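Long-range contact in phosphoribosylaminoimidazole carboxylase, ATPase subunit (Bacillus anthracis, PDB 3R5H), which probably catalyses the ATP-dependent carboxylation of 5-aminoimidazole ribonucleotide to its N5-carboxyamino form, a step of purine biosynthesis: residues L25-A30 / C51-D56. Numbering follows the deposited sequence.
Sequences LGRMMA and CAQVAD. With AIR (5-aminoimidazole ribonucleotide), chain D.
Cys51 lies against the backbone of Gly26 and Arg27 where the first helix of a Rossmann-like parallel sheet domain, the preATP-grasp domain, meets the loop joining strands 39-44 and 57-60. Gly26 fits the last glycine of a GxGxxG-type strand-turn-helix pattern. With no side chain at Gly26, the sulfur of Cys51, anti to its own backbone N (chi1 -171°), can settle against the helix backbone, SG 3.5 Å from Gly26 C. The backbones come closest beside it, Arg27 CA to Cys51 CA at 3.8 Å. A small, polarisable thiol suits this narrow site, whose apolar lining is extended by Ile19 and Val42. One turn further along the helix, the short methyl of Ala30 meets one branch of Val54, CB to CG2 at 3.5 Å, a pair tighter than ordinary van der Waals contact; the same methyl reaches Cys51 SG at 4.1 Å.

Toward the partly exposed Gln53 the fit relaxes and becomes polar. Arg27 runs out fully extended from CG to NE, crossing Val54 at about a right angle, and Val54 CG1 sits over one guanidinium face near its rim, 4.1 Å from NH1. Arg27 NH1 gives Gln53 OE1 a weak, strongly bent hydrogen bond of 3.0 Å (128° at the hydrogen), with the guanidinium and amide planes 77° apart. Both groups are held more by others: Arg27 NH1 also bonds Pro50 O and NH2 bonds Lys34 O of the second subunit, three acceptors that suit a long chain with several N-H groups, while Gln53 NE2 bonds Gly345 O and Asn48 O. The contact thus borders the subunit interface on this side. At the nucleotide site, Glu82 takes Gly26 N on OE1 and bonds AIR through OE2, and Leu25 N donates a 3.2 Å hydrogen bond to AIR O2'.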
loop_
_atom_site.group_PDB
_atom_site.type_symbol
_atom_site.label_atom_id
_atom_site.label_comp_id
_atom_site.label_asym_id
_atom_site.label_seq_id
_atom_site.Cartn_x
_atom_site.Cartn_y
_atom_site.Cartn_z
ATOM N N LEU A 25 1.739 14.020 -1.469
ATOM C CA LEU A 25 2.017 13.352 -2.751
ATOM C C LEU A 25 3.390 12.680 -2.744
ATOM O O LEU A 25 3.508 11.480 -3.058
ATOM C CB LEU A 25 1.849 14.313 -3.936
ATOM C CG LEU A 25 0.530 15.104 -3.936
ATOM C CD1 LEU A 25 0.436 15.996 -5.154
ATOM C CD2 LEU A 25 -0.681 14.177 -3.876
ATOM N N GLY A 26 4.412 13.433 -2.336
ATOM C CA GLY A 26 5.758 12.867 -2.134
ATOM C C GLY A 26 5.780 11.737 -1.120
ATOM O O GLY A 26 6.448 10.730 -1.310
ATOM N N ARG A 27 5.028 11.878 -0.044
ATOM C CA ARG A 27 4.961 10.822 0.965
ATOM C C ARG A 27 4.399 9.506 0.395
ATOM O O ARG A 27 4.946 8.435 0.613
ATOM C CB ARG A 27 4.129 11.290 2.173
ATOM C CG ARG A 27 3.927 10.230 3.277
ATOM C CD ARG A 27 2.939 10.750 4.279
ATOM N NE ARG A 27 2.586 9.791 5.335
ATOM C CZ ARG A 27 3.164 9.721 6.534
ATOM N NH1 ARG A 27 4.199 10.507 6.847
ATOM N NH2 ARG A 27 2.713 8.849 7.427
ATOM N N MET A 28 3.295 9.595 -0.317
ATOM C CA MET A 28 2.677 8.407 -0.897
ATOM C C MET A 28 3.497 7.779 -2.033
ATOM O O MET A 28 3.525 6.546 -2.149
ATOM C CB MET A 28 1.239 8.730 -1.291
ATOM C CG MET A 28 0.385 8.999 -0.043
ATOM S SD MET A 28 -1.368 9.347 -0.329
ATOM C CE MET A 28 -1.263 11.023 -0.912
ATOM N N MET A 29 4.176 8.611 -2.834
ATOM C CA MET A 29 5.189 8.145 -3.794
ATOM C C MET A 29 6.250 7.324 -3.070
ATOM O O MET A 29 6.587 6.213 -3.490
ATOM C CB MET A 29 5.932 9.323 -4.458
ATOM C CG MET A 29 5.210 10.058 -5.605
ATOM S SD MET A 29 6.278 11.435 -6.154
ATOM C CE MET A 29 5.131 12.410 -7.128
ATOM N N ALA A 30 6.793 7.905 -2.003
ATOM C CA ALA A 30 7.844 7.283 -1.206
ATOM C C ALA A 30 7.418 5.929 -0.623
ATOM O O ALA A 30 8.179 4.950 -0.692
ATOM C CB ALA A 30 8.302 8.241 -0.081
ATOM N N CYS A 51 6.682 13.651 3.714
ATOM C CA CYS A 51 7.578 12.790 2.952
ATOM C C CYS A 51 8.838 12.498 3.739
ATOM O O CYS A 51 9.334 11.361 3.736
ATOM C CB CYS A 51 7.925 13.402 1.592
ATOM S SG CYS A 51 8.823 12.279 0.512
ATOM N N ALA A 52 9.345 13.516 4.433
ATOM C CA ALA A 52 10.574 13.349 5.213
ATOM C C ALA A 52 10.418 12.281 6.282
ATOM O O ALA A 52 11.380 11.616 6.625
ATOM C CB ALA A 52 11.026 14.679 5.835
ATOM N N GLN A 53 9.197 12.111 6.787
ATOM C CA GLN A 53 8.897 11.090 7.795
ATOM C C GLN A 53 9.049 9.656 7.277
ATOM O O GLN A 53 9.032 8.701 8.067
ATOM C CB GLN A 53 7.474 11.280 8.342
ATOM C CG GLN A 53 7.250 12.564 9.127
ATOM C CD GLN A 53 5.780 12.917 9.295
ATOM O OE1 GLN A 53 4.900 12.050 9.275
ATOM N NE2 GLN A 53 5.508 14.199 9.457
ATOM N N VAL A 54 9.130 9.502 5.956
ATOM C CA VAL A 54 9.295 8.182 5.336
ATOM C C VAL A 54 10.589 8.118 4.493
ATOM O O VAL A 54 10.901 7.095 3.900
ATOM C CB VAL A 54 8.040 7.772 4.459
ATOM C CG1 VAL A 54 6.752 7.719 5.304
ATOM C CG2 VAL A 54 7.817 8.753 3.344
ATOM N N ALA A 55 11.341 9.208 4.439
ATOM C CA ALA A 55 12.542 9.246 3.612
ATOM C C ALA A 55 13.769 8.790 4.377
ATOM O O ALA A 55 13.813 8.869 5.599
ATOM C CB ALA A 55 12.759 10.629 3.066
ATOM N N ASP A 56 14.760 8.303 3.643
ATOM C CA ASP A 56 16.060 7.981 4.216
ATOM C C ASP A 56 16.902 9.241 4.436
ATOM O O ASP A 56 17.630 9.346 5.429
ATOM C CB ASP A 56 16.787 6.988 3.322
ATOM C CG ASP A 56 15.940 5.761 3.041
ATOM O OD1 ASP A 56 16.061 4.783 3.795
ATOM O OD2 ASP A 56 15.116 5.790 2.101
HETATM N N1 AIR D . 0.198 19.533 -3.743
HETATM C C2 AIR D . 1.112 19.910 -4.661
HETATM N N3 AIR D . 0.502 20.567 -5.685
HETATM C C4 AIR D . -0.830 20.620 -5.442
HETATM C C5 AIR D . -0.953 19.966 -4.234
HETATM N N6 AIR D . -2.142 19.780 -3.603
HETATM C "C1'" AIR D . 0.416 18.797 -2.463
HETATM C "C2'" AIR D . 1.888 18.495 -2.291
HETATM C "C3'" AIR D . 2.364 19.668 -1.442
HETATM C "C4'" AIR D . 1.205 19.821 -0.482
HETATM O "O4'" AIR D . 0.061 19.592 -1.316
HETATM O "O2'" AIR D . 1.967 17.244 -1.601
HETATM O "O3'" AIR D . 3.619 19.465 -0.782
HETATM C "C5'" AIR D . 1.164 21.178 0.199
HETATM O "O5'" AIR D . 0.449 21.005 1.422
HETATM P P AIR D . 0.628 22.004 2.677
HETATM O O6 AIR D . 0.321 23.362 2.089
HETATM O O7 AIR D . 2.071 21.837 3.105
HETATM O O8 AIR D . -0.378 21.486 3.675
#